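Local coordinates for protein TsrE (Streptomyces laurentii, PDB 7CWW) that probably catalyses a ring-closing step in the biosynthesis of a thiopeptide antibiotic, at residues 8-13 against 87-93; 20-25 against 73-78; 26-30 against 66-70; 37-43 against 57-63. All blocks are in the same frame, centred on the assembly; numbering follows the deposited sequence.

Contact 1 (8-13 against 87-93)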
loop_
_atom_site.group_PDB
_atom_site.type_symbol
_atom_site.label_atom_id
_atom_site.label_comp_id
_atom_site.label_asym_id
_atom_site.label_seq_id
_atom_site.Cartn_x
_atom_site.Cartn_y
_atom_site.Cartn_z
ATOM N N ASP A 8 -9.932 -15.110 14.784
ATOM C CA ASP A 8 -10.212 -13.972 13.909
ATOM C C ASP A 8 -11.345 -13.175 14.537
ATOM O O ASP A 8 -12.456 -13.691 14.692
ATOM C CB ASP A 8 -10.581 -14.449 12.485
ATOM C CG ASP A 8 -10.870 -13.293 11.511
ATOM O OD1 ASP A 8 -10.493 -12.145 11.772
ATOM O OD2 ASP A 8 -11.482 -13.544 10.455
ATOM N N LEU A 9 -11.066 -11.928 14.911
ATOM C CA LEU A 9 -12.025 -11.088 15.620
ATOM C C LEU A 9 -12.143 -9.778 14.862
ATOM O O LEU A 9 -11.121 -9.189 14.506
ATOM C CB LEU A 9 -11.560 -10.833 17.071
ATOM C CG LEU A 9 -12.216 -9.697 17.850
ATOM C CD1 LEU A 9 -13.721 -9.950 17.910
ATOM C CD2 LEU A 9 -11.650 -9.601 19.260
ATOM N N THR A 10 -13.369 -9.324 14.605
ATOM C CA THR A 10 -13.573 -8.053 13.921
ATOM C C THR A 10 -14.368 -7.122 14.827
ATOM O O THR A 10 -15.323 -7.543 15.493
ATOM C CB THR A 10 -14.268 -8.217 12.542
ATOM O OG1 THR A 10 -15.545 -8.839 12.685
ATOM C CG2 THR A 10 -13.392 -9.069 11.575
ATOM N N VAL A 11 -13.937 -5.864 14.881
ATOM C CA VAL A 11 -14.512 -4.866 15.770
ATOM C C VAL A 11 -14.930 -3.680 14.921
ATOM O O VAL A 11 -14.072 -2.935 14.426
ATOM C CB VAL A 11 -13.532 -4.426 16.859
ATOM C CG1 VAL A 11 -14.302 -3.654 17.953
ATOM C CG2 VAL A 11 -12.779 -5.649 17.406
ATOM N N SER A 12 -16.243 -3.501 14.760
ATOM C CA SER A 12 -16.807 -2.548 13.801
ATOM C C SER A 12 -17.075 -1.229 14.511
ATOM O O SER A 12 -18.164 -0.982 15.030
ATOM C CB SER A 12 -18.071 -3.123 13.171
ATOM O OG SER A 12 -17.721 -4.136 12.238
ATOM N N VAL A 13 -16.058 -0.375 14.541
ATOM C CA VAL A 13 -16.128 0.945 15.167
ATOM C C VAL A 13 -15.412 1.936 14.272
ATOM O O VAL A 13 -14.645 1.539 13.371
ATOM C CB VAL A 13 -15.488 0.947 16.571
ATOM C CG1 VAL A 13 -16.228 -0.004 17.498
ATOM C CG2 VAL A 13 -14.005 0.577 16.466
ATOM N N VAL A 87 -21.057 -4.297 17.473
ATOM C CA VAL A 87 -19.675 -4.091 17.063
ATOM C C VAL A 87 -18.970 -5.385 16.697
ATOM O O VAL A 87 -17.960 -5.344 15.999
ATOM C CB VAL A 87 -18.861 -3.365 18.144
ATOM C CG1 VAL A 87 -19.357 -1.934 18.270
ATOM C CG2 VAL A 87 -18.948 -4.104 19.465
ATOM N N PHE A 88 -19.457 -6.542 17.134
ATOM C CA PHE A 88 -18.718 -7.766 16.871
ATOM C C PHE A 88 -19.278 -8.590 15.713
ATOM O O PHE A 88 -18.814 -9.715 15.510
ATOM C CB PHE A 88 -18.639 -8.608 18.147
ATOM C CG PHE A 88 -17.829 -7.954 19.237
ATOM C CD1 PHE A 88 -16.584 -7.408 18.956
ATOM C CD2 PHE A 88 -18.331 -7.844 20.524
ATOM C CE1 PHE A 88 -15.832 -6.790 19.946
ATOM C CE2 PHE A 88 -17.591 -7.225 21.516
ATOM C CZ PHE A 88 -16.339 -6.697 21.228
ATOM N N THR A 89 -20.243 -8.060 14.942
ATOM C CA THR A 89 -20.727 -8.751 13.748
ATOM C C THR A 89 -19.546 -9.305 12.965
ATOM O O THR A 89 -18.606 -8.570 12.638
ATOM C CB THR A 89 -21.532 -7.801 12.849
ATOM O OG1 THR A 89 -22.648 -7.246 13.563
ATOM C CG2 THR A 89 -22.046 -8.565 11.630
ATOM N N TYR A 90 -19.556 -10.609 12.689
ATOM C CA TYR A 90 -18.352 -11.224 12.141
ATOM C C TYR A 90 -18.243 -10.962 10.644
ATOM O O TYR A 90 -19.176 -11.225 9.884
ATOM C CB TYR A 90 -18.296 -12.731 12.417
ATOM C CG TYR A 90 -16.991 -13.323 11.902
ATOM C CD1 TYR A 90 -15.759 -12.768 12.273
ATOM C CD2 TYR A 90 -16.986 -14.394 11.013
ATOM C CE1 TYR A 90 -14.548 -13.286 11.788
ATOM C CE2 TYR A 90 -15.790 -14.918 10.521
ATOM C CZ TYR A 90 -14.574 -14.361 10.911
ATOM O OH TYR A 90 -13.389 -14.880 10.417
ATOM N N GLN A 91 -17.106 -10.415 10.230
ATOM C CA GLN A 91 -16.809 -10.165 8.826
ATOM C C GLN A 91 -15.697 -11.121 8.412
ATOM O O GLN A 91 -14.558 -10.977 8.881
ATOM C CB GLN A 91 -16.385 -8.712 8.616
ATOM C CG GLN A 91 -17.479 -7.701 9.003
ATOM C CD GLN A 91 -18.706 -7.833 8.121
ATOM O OE1 GLN A 91 -18.624 -8.361 7.012
ATOM N NE2 GLN A 91 -19.843 -7.346 8.597
ATOM N N PRO A 92 -15.982 -12.110 7.572
ATOM C CA PRO A 92 -15.046 -13.231 7.399
ATOM C C PRO A 92 -13.752 -12.828 6.723
ATOM O O PRO A 92 -13.728 -12.079 5.742
ATOM C CB PRO A 92 -15.834 -14.218 6.532
ATOM C CG PRO A 92 -17.272 -13.920 6.877
ATOM C CD PRO A 92 -17.314 -12.416 7.022
ATOM N N TYR A 93 -12.666 -13.359 7.261
ATOM C CA TYR A 93 -11.355 -13.143 6.684
ATOM C C TYR A 93 -11.288 -13.659 5.252
ATOM O O TYR A 93 -11.781 -14.742 4.943
ATOM C CB TYR A 93 -10.330 -13.851 7.549
ATOM C CG TYR A 93 -8.901 -13.672 7.130
ATOM C CD1 TYR A 93 -8.304 -12.410 7.111
ATOM C CD2 TYR A 93 -8.124 -14.777 6.795
ATOM C CE1 TYR A 93 -6.960 -12.254 6.754
ATOM C CE2 TYR A 93 -6.775 -14.630 6.442
ATOM C CZ TYR A 93 -6.208 -13.366 6.424
ATOM O OH TYR A 93 -4.879 -13.229 6.077
HETATM O O HOH W 1 -16.012 -10.591 15.481
HETATM O O HOH W 2 -17.321 -6.402 13.495
#

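Contact 2 (20-25 against 73-78)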
loop_
_atom_site.group_PDB
_atom_site.type_symbol
_atom_site.label_atom_id
_atom_site.label_comp_id
_atom_site.label_asym_id
_atom_site.label_seq_id
_atom_site.Cartn_x
_atom_site.Cartn_y
_atom_site.Cartn_z
ATOM N N ASP A 20 -7.364 3.840 18.875
ATOM C CA ASP A 20 -7.325 3.818 20.341
ATOM C C ASP A 20 -7.348 2.388 20.881
ATOM O O ASP A 20 -6.554 2.028 21.756
ATOM C CB ASP A 20 -8.508 4.607 20.916
ATOM C CG ASP A 20 -8.437 6.096 20.609
ATOM O OD1 ASP A 20 -7.317 6.653 20.530
ATOM O OD2 ASP A 20 -9.512 6.713 20.454
ATOM N N LEU A 21 -8.278 1.563 20.382
ATOM C CA LEU A 21 -8.372 0.179 20.848
ATOM C C LEU A 21 -7.101 -0.593 20.543
ATOM O O LEU A 21 -6.636 -1.410 21.351
ATOM C CB LEU A 21 -9.566 -0.512 20.193
ATOM C CG LEU A 21 -10.939 -0.060 20.658
ATOM C CD1 LEU A 21 -12.010 -0.655 19.746
ATOM C CD2 LEU A 21 -11.124 -0.488 22.106
ATOM N N LEU A 22 -6.536 -0.367 19.367
ATOM C CA LEU A 22 -5.322 -1.070 18.979
ATOM C C LEU A 22 -4.160 -0.711 19.899
ATOM O O LEU A 22 -3.476 -1.598 20.431
ATOM C CB LEU A 22 -5.008 -0.730 17.523
ATOM C CG LEU A 22 -3.919 -1.458 16.754
ATOM C CD1 LEU A 22 -4.055 -2.970 16.866
ATOM C CD2 LEU A 22 -4.043 -1.022 15.305
ATOM N N LEU A 23 -3.923 0.586 20.106
ATOM C CA LEU A 23 -2.757 1.009 20.878
ATOM C C LEU A 23 -2.943 0.808 22.374
ATOM O O LEU A 23 -1.965 0.538 23.082
ATOM C CB LEU A 23 -2.436 2.477 20.607
ATOM C CG LEU A 23 -2.159 2.839 19.147
ATOM C CD1 LEU A 23 -1.909 4.341 19.008
ATOM C CD2 LEU A 23 -0.979 2.042 18.654
ATOM N N ASP A 24 -4.167 0.953 22.877
ATOM C CA ASP A 24 -4.388 0.968 24.318
ATOM C C ASP A 24 -4.951 -0.331 24.878
ATOM O O ASP A 24 -4.815 -0.567 26.081
ATOM C CB ASP A 24 -5.323 2.125 24.693
ATOM C CG ASP A 24 -4.741 3.481 24.311
ATOM O OD1 ASP A 24 -3.500 3.572 24.135
ATOM O OD2 ASP A 24 -5.520 4.448 24.187
ATOM N N VAL A 25 -5.572 -1.175 24.055
ATOM C CA VAL A 25 -6.214 -2.392 24.546
ATOM C C VAL A 25 -5.635 -3.620 23.849
ATOM O O VAL A 25 -5.126 -4.538 24.500
ATOM C CB VAL A 25 -7.745 -2.315 24.345
ATOM C CG1 VAL A 25 -8.435 -3.591 24.835
ATOM C CG2 VAL A 25 -8.314 -1.103 25.050
ATOM N N ARG A 73 -12.545 -6.535 27.156
ATOM C CA ARG A 73 -11.752 -5.340 27.433
ATOM C C ARG A 73 -11.994 -4.236 26.410
ATOM O O ARG A 73 -11.834 -3.050 26.732
ATOM C CB ARG A 73 -10.270 -5.688 27.492
ATOM C CG ARG A 73 -9.954 -6.545 28.703
ATOM C CD ARG A 73 -8.496 -6.608 28.974
ATOM N NE ARG A 73 -8.212 -7.460 30.121
ATOM C CZ ARG A 73 -6.990 -7.873 30.439
ATOM N NH1 ARG A 73 -5.962 -7.496 29.688
ATOM N NH2 ARG A 73 -6.796 -8.653 31.498
ATOM N N ILE A 74 -12.364 -4.598 25.179
ATOM C CA ILE A 74 -12.806 -3.596 24.211
ATOM C C ILE A 74 -14.054 -2.892 24.725
ATOM O O ILE A 74 -14.144 -1.658 24.702
ATOM C CB ILE A 74 -13.035 -4.252 22.837
ATOM C CG1 ILE A 74 -11.693 -4.593 22.198
ATOM C CG2 ILE A 74 -13.869 -3.356 21.922
ATOM C CD1 ILE A 74 -11.825 -5.505 21.003
ATOM N N LEU A 75 -15.018 -3.666 25.242
ATOM C CA LEU A 75 -16.237 -3.076 25.795
ATOM C C LEU A 75 -15.939 -2.142 26.963
ATOM O O LEU A 75 -16.570 -1.088 27.094
ATOM C CB LEU A 75 -17.210 -4.173 26.239
ATOM C CG LEU A 75 -17.717 -5.097 25.131
ATOM C CD1 LEU A 75 -18.783 -6.046 25.697
ATOM C CD2 LEU A 75 -18.262 -4.297 23.949
ATOM N N ALA A 76 -15.001 -2.520 27.843
ATOM C CA ALA A 76 -14.678 -1.649 28.971
ATOM C C ALA A 76 -14.075 -0.331 28.496
ATOM O O ALA A 76 -14.351 0.729 29.067
ATOM C CB ALA A 76 -13.724 -2.358 29.934
ATOM N N HIS A 77 -13.256 -0.380 27.448
ATOM C CA HIS A 77 -12.564 0.819 26.989
ATOM C C HIS A 77 -13.533 1.805 26.348
ATOM O O HIS A 77 -13.534 2.995 26.681
ATOM C CB HIS A 77 -11.462 0.434 26.004
ATOM C CG HIS A 77 -10.519 1.551 25.682
ATOM N ND1 HIS A 77 -10.626 2.309 24.536
ATOM C CD2 HIS A 77 -9.445 2.031 26.353
ATOM C CE1 HIS A 77 -9.657 3.208 24.513
ATOM N NE2 HIS A 77 -8.928 3.061 25.605
ATOM N N VAL A 78 -14.362 1.329 25.417
ATOM C CA VAL A 78 -15.279 2.221 24.713
ATOM C C VAL A 78 -16.356 2.765 25.643
ATOM O O VAL A 78 -16.857 3.877 25.438
ATOM C CB VAL A 78 -15.888 1.489 23.509
ATOM C CG1 VAL A 78 -14.798 1.071 22.555
ATOM C CG2 VAL A 78 -16.594 0.261 23.994
#

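Contact 3 (26-30 against 66-70)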
loop_
_atom_site.group_PDB
_atom_site.type_symbol
_atom_site.label_atom_id
_atom_site.label_comp_id
_atom_site.label_asym_id
_atom_site.label_seq_id
_atom_site.Cartn_x
_atom_site.Cartn_y
_atom_site.Cartn_z
ATOM N N ALA A 26 -5.700 -3.646 22.514
ATOM C CA ALA A 26 -5.472 -4.892 21.790
ATOM C C ALA A 26 -3.992 -5.258 21.727
ATOM O O ALA A 26 -3.616 -6.388 22.061
ATOM C CB ALA A 26 -6.071 -4.803 20.379
ATOM N N ALA A 27 -3.132 -4.334 21.281
ATOM C CA ALA A 27 -1.706 -4.655 21.219
ATOM C C ALA A 27 -1.121 -5.021 22.580
ATOM O O ALA A 27 -0.388 -6.023 22.656
ATOM C CB ALA A 27 -0.932 -3.501 20.569
ATOM N N PRO A 28 -1.383 -4.288 23.673
ATOM C CA PRO A 28 -0.818 -4.715 24.969
ATOM C C PRO A 28 -1.287 -6.095 25.409
ATOM O O PRO A 28 -0.495 -6.867 25.954
ATOM C CB PRO A 28 -1.306 -3.627 25.935
ATOM C CG PRO A 28 -1.591 -2.453 25.074
ATOM C CD PRO A 28 -2.119 -3.016 23.804
ATOM N N LEU A 29 -2.562 -6.421 25.190
ATOM C CA LEU A 29 -3.069 -7.750 25.528
ATOM C C LEU A 29 -2.404 -8.826 24.677
ATOM O O LEU A 29 -1.927 -9.847 25.195
ATOM C CB LEU A 29 -4.591 -7.788 25.336
ATOM C CG LEU A 29 -5.383 -9.045 25.728
ATOM C CD1 LEU A 29 -6.829 -8.649 26.057
ATOM C CD2 LEU A 29 -5.362 -10.123 24.629
ATOM N N LEU A 30 -2.386 -8.624 23.361
ATOM C CA LEU A 30 -1.883 -9.663 22.469
ATOM C C LEU A 30 -0.367 -9.803 22.567
ATOM O O LEU A 30 0.157 -10.920 22.498
ATOM C CB LEU A 30 -2.328 -9.367 21.035
ATOM C CG LEU A 30 -3.802 -9.729 20.800
ATOM C CD1 LEU A 30 -4.314 -9.205 19.463
ATOM C CD2 LEU A 30 -3.987 -11.235 20.891
ATOM N N VAL A 66 -8.457 -15.947 24.993
ATOM C CA VAL A 66 -7.799 -14.759 24.448
ATOM C C VAL A 66 -8.796 -13.880 23.707
ATOM O O VAL A 66 -8.865 -12.666 23.931
ATOM C CB VAL A 66 -6.628 -15.153 23.530
ATOM C CG1 VAL A 66 -6.037 -13.902 22.908
ATOM C CG2 VAL A 66 -5.572 -15.912 24.308
ATOM N N GLU A 67 -9.557 -14.474 22.785
ATOM C CA GLU A 67 -10.551 -13.709 22.050
ATOM C C GLU A 67 -11.605 -13.134 22.986
ATOM O O GLU A 67 -12.081 -12.011 22.788
ATOM C CB GLU A 67 -11.211 -14.603 20.998
ATOM C CG GLU A 67 -12.138 -13.881 20.074
ATOM C CD GLU A 67 -12.762 -14.819 19.062
ATOM O OE1 GLU A 67 -12.383 -16.018 19.064
ATOM O OE2 GLU A 67 -13.631 -14.358 18.285
ATOM N N ARG A 68 -11.982 -13.894 24.010
ATOM C CA ARG A 68 -13.036 -13.443 24.915
ATOM C C ARG A 68 -12.541 -12.310 25.798
ATOM O O ARG A 68 -13.262 -11.327 26.018
ATOM C CB ARG A 68 -13.532 -14.623 25.749
ATOM C CG ARG A 68 -14.366 -15.599 24.913
ATOM C CD ARG A 68 -14.409 -17.003 25.501
ATOM N NE ARG A 68 -15.329 -17.849 24.740
ATOM C CZ ARG A 68 -15.054 -18.363 23.542
ATOM N NH1 ARG A 68 -13.874 -18.137 22.963
ATOM N NH2 ARG A 68 -15.957 -19.111 22.922
ATOM N N ARG A 69 -11.303 -12.422 26.293
ATOM C CA ARG A 69 -10.707 -11.333 27.066
ATOM C C ARG A 69 -10.607 -10.065 26.228
ATOM O O ARG A 69 -10.914 -8.967 26.712
ATOM C CB ARG A 69 -9.331 -11.758 27.588
ATOM C CG ARG A 69 -8.634 -10.752 28.485
ATOM C CD ARG A 69 -7.214 -11.254 28.874
ATOM N NE ARG A 69 -7.211 -12.698 29.098
ATOM C CZ ARG A 69 -6.384 -13.558 28.509
ATOM N NH1 ARG A 69 -5.462 -13.129 27.658
ATOM N NH2 ARG A 69 -6.489 -14.857 28.770
ATOM N N LEU A 70 -10.209 -10.208 24.958
ATOM C CA LEU A 70 -10.143 -9.070 24.044
ATOM C C LEU A 70 -11.493 -8.378 23.916
ATOM O O LEU A 70 -11.591 -7.153 24.068
ATOM C CB LEU A 70 -9.674 -9.530 22.662
ATOM C CG LEU A 70 -8.199 -9.410 22.335
ATOM C CD1 LEU A 70 -7.911 -10.158 21.028
ATOM C CD2 LEU A 70 -7.809 -7.934 22.267
#

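Contact 4 (37-43 against 57-63)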
loop_
_atom_site.group_PDB
_atom_site.type_symbol
_atom_site.label_atom_id
_atom_site.label_comp_id
_atom_site.label_asym_id
_atom_site.label_seq_id
_atom_site.Cartn_x
_atom_site.Cartn_y
_atom_site.Cartn_z
ATOM N N GLY A 37 3.320 -17.059 25.802
ATOM C CA GLY A 37 3.140 -18.311 25.097
ATOM C C GLY A 37 1.702 -18.759 25.001
ATOM O O GLY A 37 1.437 -19.873 24.533
ATOM N N GLU A 38 0.768 -17.921 25.446
ATOM C CA GLU A 38 -0.652 -18.203 25.293
ATOM C C GLU A 38 -1.087 -18.044 23.839
ATOM O O GLU A 38 -2.010 -18.727 23.384
ATOM C CB GLU A 38 -1.432 -17.268 26.216
ATOM C CG GLU A 38 -2.929 -17.462 26.251
ATOM C CD GLU A 38 -3.623 -16.367 27.040
ATOM O OE1 GLU A 38 -3.312 -15.176 26.808
ATOM O OE2 GLU A 38 -4.471 -16.698 27.894
ATOM N N THR A 39 -0.419 -17.165 23.102
ATOM C CA THR A 39 -0.674 -16.914 21.690
ATOM C C THR A 39 0.651 -17.040 20.950
ATOM O O THR A 39 1.694 -16.644 21.474
ATOM C CB THR A 39 -1.299 -15.519 21.491
ATOM O OG1 THR A 39 -2.600 -15.493 22.095
ATOM C CG2 THR A 39 -1.418 -15.148 20.010
ATOM N N ASP A 40 0.616 -17.616 19.745
ATOM C CA ASP A 40 1.851 -17.796 18.980
ATOM C C ASP A 40 2.315 -16.483 18.366
ATOM O O ASP A 40 3.474 -16.091 18.522
ATOM C CB ASP A 40 1.650 -18.847 17.890
ATOM C CG ASP A 40 1.474 -20.245 18.455
ATOM O OD1 ASP A 40 2.318 -20.680 19.269
ATOM O OD2 ASP A 40 0.486 -20.908 18.088
ATOM N N SER A 41 1.425 -15.800 17.650
ATOM C CA SER A 41 1.740 -14.534 17.001
ATOM C C SER A 41 0.410 -13.867 16.689
ATOM O O SER A 41 -0.647 -14.496 16.775
ATOM C CB SER A 41 2.571 -14.746 15.726
ATOM O OG SER A 41 1.861 -15.561 14.801
ATOM N N TRP A 42 0.462 -12.590 16.304
ATOM C CA TRP A 42 -0.762 -11.914 15.894
ATOM C C TRP A 42 -0.441 -10.840 14.864
ATOM O O TRP A 42 0.698 -10.392 14.740
ATOM C CB TRP A 42 -1.496 -11.302 17.102
ATOM C CG TRP A 42 -0.813 -10.101 17.714
ATOM C CD1 TRP A 42 0.261 -10.098 18.572
ATOM C CD2 TRP A 42 -1.189 -8.730 17.536
ATOM N NE1 TRP A 42 0.582 -8.802 18.927
ATOM C CE2 TRP A 42 -0.297 -7.945 18.307
ATOM C CE3 TRP A 42 -2.192 -8.090 16.792
ATOM C CZ2 TRP A 42 -0.379 -6.545 18.352
ATOM C CZ3 TRP A 42 -2.282 -6.704 16.840
ATOM C CH2 TRP A 42 -1.377 -5.945 17.620
ATOM N N PHE A 43 -1.470 -10.439 14.115
ATOM C CA PHE A 43 -1.400 -9.230 13.306
ATOM C C PHE A 43 -2.779 -8.603 13.268
ATOM O O PHE A 43 -3.751 -9.154 13.798
ATOM C CB PHE A 43 -0.848 -9.488 11.885
ATOM C CG PHE A 43 -1.748 -10.331 10.975
ATOM C CD1 PHE A 43 -1.575 -11.712 10.888
ATOM C CD2 PHE A 43 -2.702 -9.734 10.162
ATOM C CE1 PHE A 43 -2.358 -12.488 10.036
ATOM C CE2 PHE A 43 -3.504 -10.503 9.309
ATOM C CZ PHE A 43 -3.320 -11.885 9.241
ATOM N N LEU A 57 -8.480 -8.525 14.183
ATOM C CA LEU A 57 -7.356 -9.074 14.935
ATOM C C LEU A 57 -7.260 -10.555 14.618
ATOM O O LEU A 57 -8.216 -11.305 14.835
ATOM C CB LEU A 57 -7.518 -8.832 16.439
ATOM C CG LEU A 57 -7.632 -7.331 16.754
ATOM C CD1 LEU A 57 -8.102 -7.052 18.164
ATOM C CD2 LEU A 57 -6.293 -6.636 16.494
ATOM N N ARG A 58 -6.127 -10.971 14.075
ATOM C CA ARG A 58 -5.933 -12.354 13.673
ATOM C C ARG A 58 -4.752 -12.930 14.435
ATOM O O ARG A 58 -3.675 -12.331 14.470
ATOM C CB ARG A 58 -5.713 -12.471 12.168
ATOM C CG ARG A 58 -5.900 -13.871 11.670
ATOM C CD ARG A 58 -6.307 -13.871 10.230
ATOM N NE ARG A 58 -6.135 -15.193 9.662
ATOM C CZ ARG A 58 -7.098 -16.105 9.602
ATOM N NH1 ARG A 58 -6.854 -17.290 9.054
ATOM N NH2 ARG A 58 -8.305 -15.826 10.076
ATOM N N PHE A 59 -4.959 -14.085 15.051
ATOM C CA PHE A 59 -3.933 -14.641 15.909
ATOM C C PHE A 59 -4.213 -16.123 16.074
ATOM O O PHE A 59 -5.355 -16.570 15.954
ATOM C CB PHE A 59 -3.886 -13.936 17.277
ATOM C CG PHE A 59 -5.232 -13.819 17.966
ATOM C CD1 PHE A 59 -6.072 -12.748 17.707
ATOM C CD2 PHE A 59 -5.644 -14.770 18.885
ATOM C CE1 PHE A 59 -7.298 -12.637 18.347
ATOM C CE2 PHE A 59 -6.868 -14.665 19.522
ATOM C CZ PHE A 59 -7.696 -13.601 19.257
ATOM N N ALA A 60 -3.157 -16.878 16.344
ATOM C CA ALA A 60 -3.258 -18.308 16.588
ATOM C C ALA A 60 -3.016 -18.565 18.069
ATOM O O ALA A 60 -1.987 -18.158 18.613
ATOM C CB ALA A 60 -2.251 -19.085 15.736
ATOM N N SER A 61 -3.959 -19.238 18.712
ATOM C CA SER A 61 -3.878 -19.456 20.143
ATOM C C SER A 61 -4.507 -20.792 20.481
ATOM O O SER A 61 -5.482 -21.212 19.853
ATOM C CB SER A 61 -4.575 -18.335 20.924
ATOM O OG SER A 61 -4.694 -18.679 22.293
ATOM N N ARG A 62 -3.937 -21.452 21.480
ATOM C CA ARG A 62 -4.532 -22.655 22.038
ATOM C C ARG A 62 -5.725 -22.355 22.941
ATOM O O ARG A 62 -6.537 -23.252 23.191
ATOM C CB ARG A 62 -3.466 -23.423 22.820
ATOM C CG ARG A 62 -2.817 -22.587 23.920
ATOM C CD ARG A 62 -1.448 -22.059 23.513
ATOM N NE ARG A 62 -0.405 -23.076 23.622
ATOM C CZ ARG A 62 0.137 -23.474 24.771
ATOM N NH1 ARG A 62 -0.266 -22.944 25.921
ATOM N NH2 ARG A 62 1.084 -24.406 24.772
ATOM N N SER A 63 -5.863 -21.115 23.412
ATOM C CA SER A 63 -6.809 -20.810 24.472
ATOM C C SER A 63 -8.007 -20.049 23.926
ATOM O O SER A 63 -7.834 -19.063 23.197
ATOM C CB SER A 63 -6.124 -19.993 25.581
ATOM O OG SER A 63 -7.064 -19.325 26.406
#

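Contact 1 (8-13 against 87-93)
S12 N donates to V87 O (2.8 Å, 165° at the hydrogen), arriving in the carbonyl plane on a lone pair; this direct backbone bond holds residues 87-93 beside the end of strand 5-11. The same oxygen receives a CH contact from V11 CA at 3.5 Å. Water 1 bridges the next backbone pair: it accepts from T10 N at 3.1 Å and donates to F88 O at 2.9 Å. A second water lies 2.6 Å from S12 OG and also reaches V87 O and T89 O, though its protons cannot serve every acceptor around it. D8 extends anti to its backbone N (chi1 -179°), bringing OD2 to the edge of the Y90 ring; the 2.3 Å separation of Y90 OH from that oxygen is too short to be taken literally. R56 NH1 adds a salt bridge to D8 OD2 and a hydrogen bond to Q91 O. Apolar contacts finish the other end, with V13 CG1 on V87 CG1 at 3.8 Å. Strand 5-11 is an outer strand, paired with 52-61 on its inner edge. The loop runs along its other edge, broadly antiparallel, while F88 touches K71 of helix 65-78 and Y93 meets W113 of helix 106-127.

Contact 2 (20-25 against 73-78)
A knob-into-hole contact joins helix 15-35 to helix 65-78, the two helices of a beta-alpha-beta-beta-alpha unit whose 1-3-2 strand order resembles a ferredoxin-like fold lacking its last strand: H77 inserts among D20, L21, D24 and V25. The short axes approach to 10.7 Å, and their N-to-C directions differ by 109°, so these two segments cross steeply. With its CG anti to the backbone N (chi1 -168°), H77 projects its imidazole into the hole. L21 and V25 point the opposite way to the histidine as they pass alongside it, L21 bringing CD2 to 3.7 Å from H77 ND1. Beyond the knob, L21 also reaches the body of the second helix, where its CD1 lies 3.9 Å from I74 CG2 and its CD2 4.0 Å from V78 CG1. V25 divides its branches between partners: CG1 packs on R73 CB at 3.9 Å, while CG2 turns to the histidine. No hydrogen bond links the two segments. The acidic ends of D20 and D24 instead form salt bridges with R128 NH2, leaving mainly their CB atoms to line the hole, that of D24 being 3.8 Å from H77 NE2. The backbone between L22 and V25 widens into a pi-type turn just where the hole forms. V25 CG2 sits over one face of the imidazole, 3.5 Å from H77 CG.

Contact 3 (26-30 against 66-70)
L29 swings its CG anti to the backbone N (chi1 -175°), sending both methyls across to R69 and L70: CD1 rests 3.7 Å from R69 CG, and CD2 lies 3.7 Å from L70 CG. L70 answers with a first torsion of -95°, a departure from staggering that carries its branched end into the interface, where the methyls meet A26, L29 and L30. Its CD2 is 4.0 Å from A26 CB, and its CD1 is 4.0 Å from L30 CD1, where the two leucines cross at about a right angle. L30 also places CD2 3.9 Å from V66 CG1. These residues form the buried interface of helices 15-35 and 65-78, which pack on the same face of the three-strand sheet; here the short axes are 10.8 Å apart and their N-to-C directions differ by 150°. Beneath the helices, A26 touches L57 and L30 touches W42. At P28 the first helix kinks, because proline's nitrogen has no proton to give to the preceding turn. The R69 chain bends at its third torsion, and its guanidinium forms a salt bridge with E38.

Contact 4 (37-43 against 57-63)
F43 and R58 form a hydrogen-bonded antiparallel pair: F43 N reaches R58 O at 2.9 Å, and R58 N returns to F43 O at 3.0 Å. Their side chains lie side by side, R58 CB standing 4.0 Å from the F43 ring centroid and 19° off its normal, a CH-pi contact over the face. Next along the strands, W42 and F59 make a non-hydrogen-bonded pair with their CB atoms 3.6 Å apart. The chain turns a corner at D40, yet D40 N still meets A60 O at 2.9 Å, nearly straight (169°); by contrast, the A60 N to S41 O bond is weak. Past the corner, S61 OG accepts from S63 N at 2.9 Å, closing an ST turn; the same OG lies 2.9 Å from E38 O, although its proton has a second acceptor in reach. Further out, D31 receives W42 NE1, S33 bonds the side chains of E38 and T39, and S63 OG caps S65 N at the start of helix 65-78. G37 closes the preceding helix with a Schellman motif. Backbone bonds thus set the register of this hairpin, while side-chain polar groups tie its open end to the termini of two helices.

How the contacts relate
Contacts 2 and 3 are successive parts of one helix-helix interface, their centres 9 Å apart. Contact 4 lies equally near contact 3, in the sheet beneath the helices, and V66 CG1 joins the layers by packing 3.6 Å from F59 CE2. Contact 1, about 16 Å between centres from contact 4, works at the opposite edge of that sheet; Y93 OH nevertheless comes within 3.8 Å of F43 CZ. V11 CG2 meets I74 CD1 at 3.7 Å, linking contact 1 to contact 2. All four lie on one side of the chain's centre. The bound polyether is about 12 Å from the Y93 side chain and about 13 Å from that of F43, so neither lines its pocket.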